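Local atomic coordinates of nitrogenase molybdenum-iron protein alpha chain (Clostridium pasteurianum, PDB entry 4WES), a protein that forms the alpha chain of the molybdenum-iron component of nitrogenase, which reduces dinitrogen to ammonium at a molybdenum-iron-sulfur cluster. Residues I127-Y131 against A161-I167. Sequence-based numbering, arbitrary orientation.
Sequences IHEAY and ASKEIGI
Y131 swings its ring out toward I165 because CG lies trans to the backbone N (chi1 175°), while I165 points its CB at that ring from the backbone and its CG1, set between N and the carbonyl carbon, carries CD1 against Y131 CB and CD1. The outcome is a CH-pi contact: I165 CB sits over one ring face, 3.8 Å from the Y131 ring centroid and 12° off the normal. I167, just past the helix end, meets the same ring at its edge, with CD1 3.8 Å from Y131 CD1. The phenol end is tied by water: one molecule lies 2.8 Å from Y131 OH and donates to I165 O, also at 2.8 Å.

One turn back, I127 CG2 rests on A161 CB at 3.8 Å, and alongside, the H128 ring meets I165 CG2 obliquely. E164 OE1 stands 3.2 Å from the carbon H128 CE1, near the ring plane; H128 NE2 is close too, but at an angle too poor for a hydrogen bond. G166 takes a positive phi as helix 154-165 ends, and S162 OG donates to I167 O, joining the last turn to the residue after G166.

The axes of 127-131 and 161-165 come within 10.9 Å and run roughly parallel, 33° apart. Helices 120-134 and 154-165 thus pack side by side on the parallel sheet in which strands 69-74 and 138-143 are neighbours: I127, I165 and I167 all reach I139, and I127 also touches I72.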
loop_
_atom_site.group_PDB
_atom_site.type_symbol
_atom_site.label_atom_id
_atom_site.label_comp_id
_atom_site.label_asym_id
_atom_site.label_seq_id
_atom_site.Cartn_x
_atom_site.Cartn_y
_atom_site.Cartn_z
ATOM N N ILE A 127 -40.133 0.386 -8.125
ATOM C CA ILE A 127 -40.688 -0.663 -7.269
ATOM C C ILE A 127 -40.740 -2.001 -8.018
ATOM O O ILE A 127 -40.351 -3.052 -7.496
ATOM C CB ILE A 127 -42.076 -0.287 -6.735
ATOM C CG1 ILE A 127 -42.005 0.911 -5.776
ATOM C CG2 ILE A 127 -42.759 -1.475 -6.051
ATOM C CD1 ILE A 127 -43.348 1.577 -5.560
ATOM N N HIS A 128 -41.239 -1.969 -9.251
ATOM C CA HIS A 128 -41.295 -3.198 -10.042
ATOM C C HIS A 128 -39.906 -3.744 -10.365
ATOM O O HIS A 128 -39.722 -4.958 -10.290
ATOM C CB HIS A 128 -42.079 -2.988 -11.314
ATOM C CG HIS A 128 -43.560 -2.929 -11.086
ATOM N ND1 HIS A 128 -44.364 -4.038 -11.191
ATOM C CD2 HIS A 128 -44.377 -1.901 -10.728
ATOM C CE1 HIS A 128 -45.608 -3.688 -10.918
ATOM N NE2 HIS A 128 -45.650 -2.396 -10.640
ATOM N N GLU A 129 -38.927 -2.897 -10.680
ATOM C CA GLU A 129 -37.565 -3.399 -10.872
ATOM C C GLU A 129 -37.022 -4.023 -9.613
ATOM O O GLU A 129 -36.418 -5.091 -9.674
ATOM C CB GLU A 129 -36.646 -2.301 -11.399
ATOM C CG GLU A 129 -36.896 -1.940 -12.845
ATOM C CD GLU A 129 -36.056 -0.801 -13.419
ATOM O OE1 GLU A 129 -35.289 -0.163 -12.695
ATOM O OE2 GLU A 129 -36.189 -0.578 -14.648
ATOM N N ALA A 130 -37.243 -3.381 -8.463
ATOM C CA ALA A 130 -36.763 -3.963 -7.214
ATOM C C ALA A 130 -37.392 -5.327 -6.949
ATOM O O ALA A 130 -36.722 -6.263 -6.520
ATOM C CB ALA A 130 -37.053 -3.038 -6.060
ATOM N N TYR A 131 -38.702 -5.442 -7.182
ATOM C CA TYR A 131 -39.379 -6.697 -6.960
ATOM C C TYR A 131 -38.849 -7.785 -7.882
ATOM O O TYR A 131 -38.519 -8.896 -7.422
ATOM C CB TYR A 131 -40.907 -6.517 -7.164
ATOM C CG TYR A 131 -41.614 -7.844 -7.068
ATOM C CD1 TYR A 131 -41.776 -8.478 -5.846
ATOM C CD2 TYR A 131 -42.055 -8.490 -8.198
ATOM C CE1 TYR A 131 -42.337 -9.732 -5.758
ATOM C CE2 TYR A 131 -42.656 -9.723 -8.114
ATOM C CZ TYR A 131 -42.763 -10.351 -6.899
ATOM O OH TYR A 131 -43.354 -11.588 -6.803
ATOM N N ALA A 161 -48.903 -0.771 -6.511
ATOM C CA ALA A 161 -47.821 -1.705 -6.763
ATOM C C ALA A 161 -47.961 -2.964 -5.924
ATOM O O ALA A 161 -47.736 -4.087 -6.420
ATOM C CB ALA A 161 -46.475 -1.060 -6.518
ATOM N N SER A 162 -48.288 -2.805 -4.646
ATOM C CA SER A 162 -48.412 -3.964 -3.768
ATOM C C SER A 162 -49.438 -4.962 -4.288
ATOM O O SER A 162 -49.212 -6.184 -4.281
ATOM C CB SER A 162 -48.809 -3.515 -2.360
ATOM O OG SER A 162 -48.980 -4.640 -1.504
ATOM N N LYS A 163 -50.564 -4.433 -4.754
ATOM C CA LYS A 163 -51.596 -5.337 -5.298
ATOM C C LYS A 163 -51.087 -6.072 -6.521
ATOM O O LYS A 163 -51.414 -7.247 -6.723
ATOM C CB LYS A 163 -52.838 -4.526 -5.617
ATOM C CG LYS A 163 -53.963 -5.427 -6.055
ATOM C CD LYS A 163 -55.342 -4.785 -6.106
ATOM C CE LYS A 163 -56.359 -5.765 -6.709
ATOM N NZ LYS A 163 -57.724 -5.182 -6.785
ATOM N N GLU A 164 -50.298 -5.402 -7.366
ATOM C CA GLU A 164 -49.745 -6.036 -8.565
ATOM C C GLU A 164 -48.679 -7.095 -8.258
ATOM O O GLU A 164 -48.706 -8.196 -8.828
ATOM C CB GLU A 164 -49.182 -4.982 -9.517
ATOM C CG GLU A 164 -50.232 -4.073 -10.114
ATOM C CD GLU A 164 -49.673 -3.132 -11.176
ATOM O OE1 GLU A 164 -48.711 -3.600 -11.831
ATOM O OE2 GLU A 164 -50.161 -1.971 -11.380
ATOM N N ILE A 165 -47.761 -6.796 -7.362
ATOM C CA ILE A 165 -46.600 -7.664 -7.156
ATOM C C ILE A 165 -46.811 -8.733 -6.074
ATOM O O ILE A 165 -46.115 -9.750 -6.033
ATOM C CB ILE A 165 -45.318 -6.866 -6.883
ATOM C CG1 ILE A 165 -45.351 -6.159 -5.524
ATOM C CG2 ILE A 165 -45.046 -5.928 -8.045
ATOM C CD1 ILE A 165 -44.091 -5.364 -5.211
ATOM N N GLY A 166 -47.783 -8.524 -5.188
ATOM C CA GLY A 166 -48.147 -9.557 -4.239
ATOM C C GLY A 166 -47.330 -9.596 -2.962
ATOM O O GLY A 166 -47.373 -10.596 -2.268
ATOM N N ILE A 167 -46.595 -8.517 -2.658
ATOM C CA ILE A 167 -45.884 -8.374 -1.382
ATOM C C ILE A 167 -46.215 -6.998 -0.832
ATOM O O ILE A 167 -46.672 -6.104 -1.552
ATOM C CB ILE A 167 -44.331 -8.568 -1.491
ATOM C CG1 ILE A 167 -43.684 -7.493 -2.360
ATOM C CG2 ILE A 167 -44.022 -9.988 -1.944
ATOM C CD1 ILE A 167 -42.184 -7.443 -2.194
HETATM O O HOH W 1 -45.401 -12.193 -4.959
#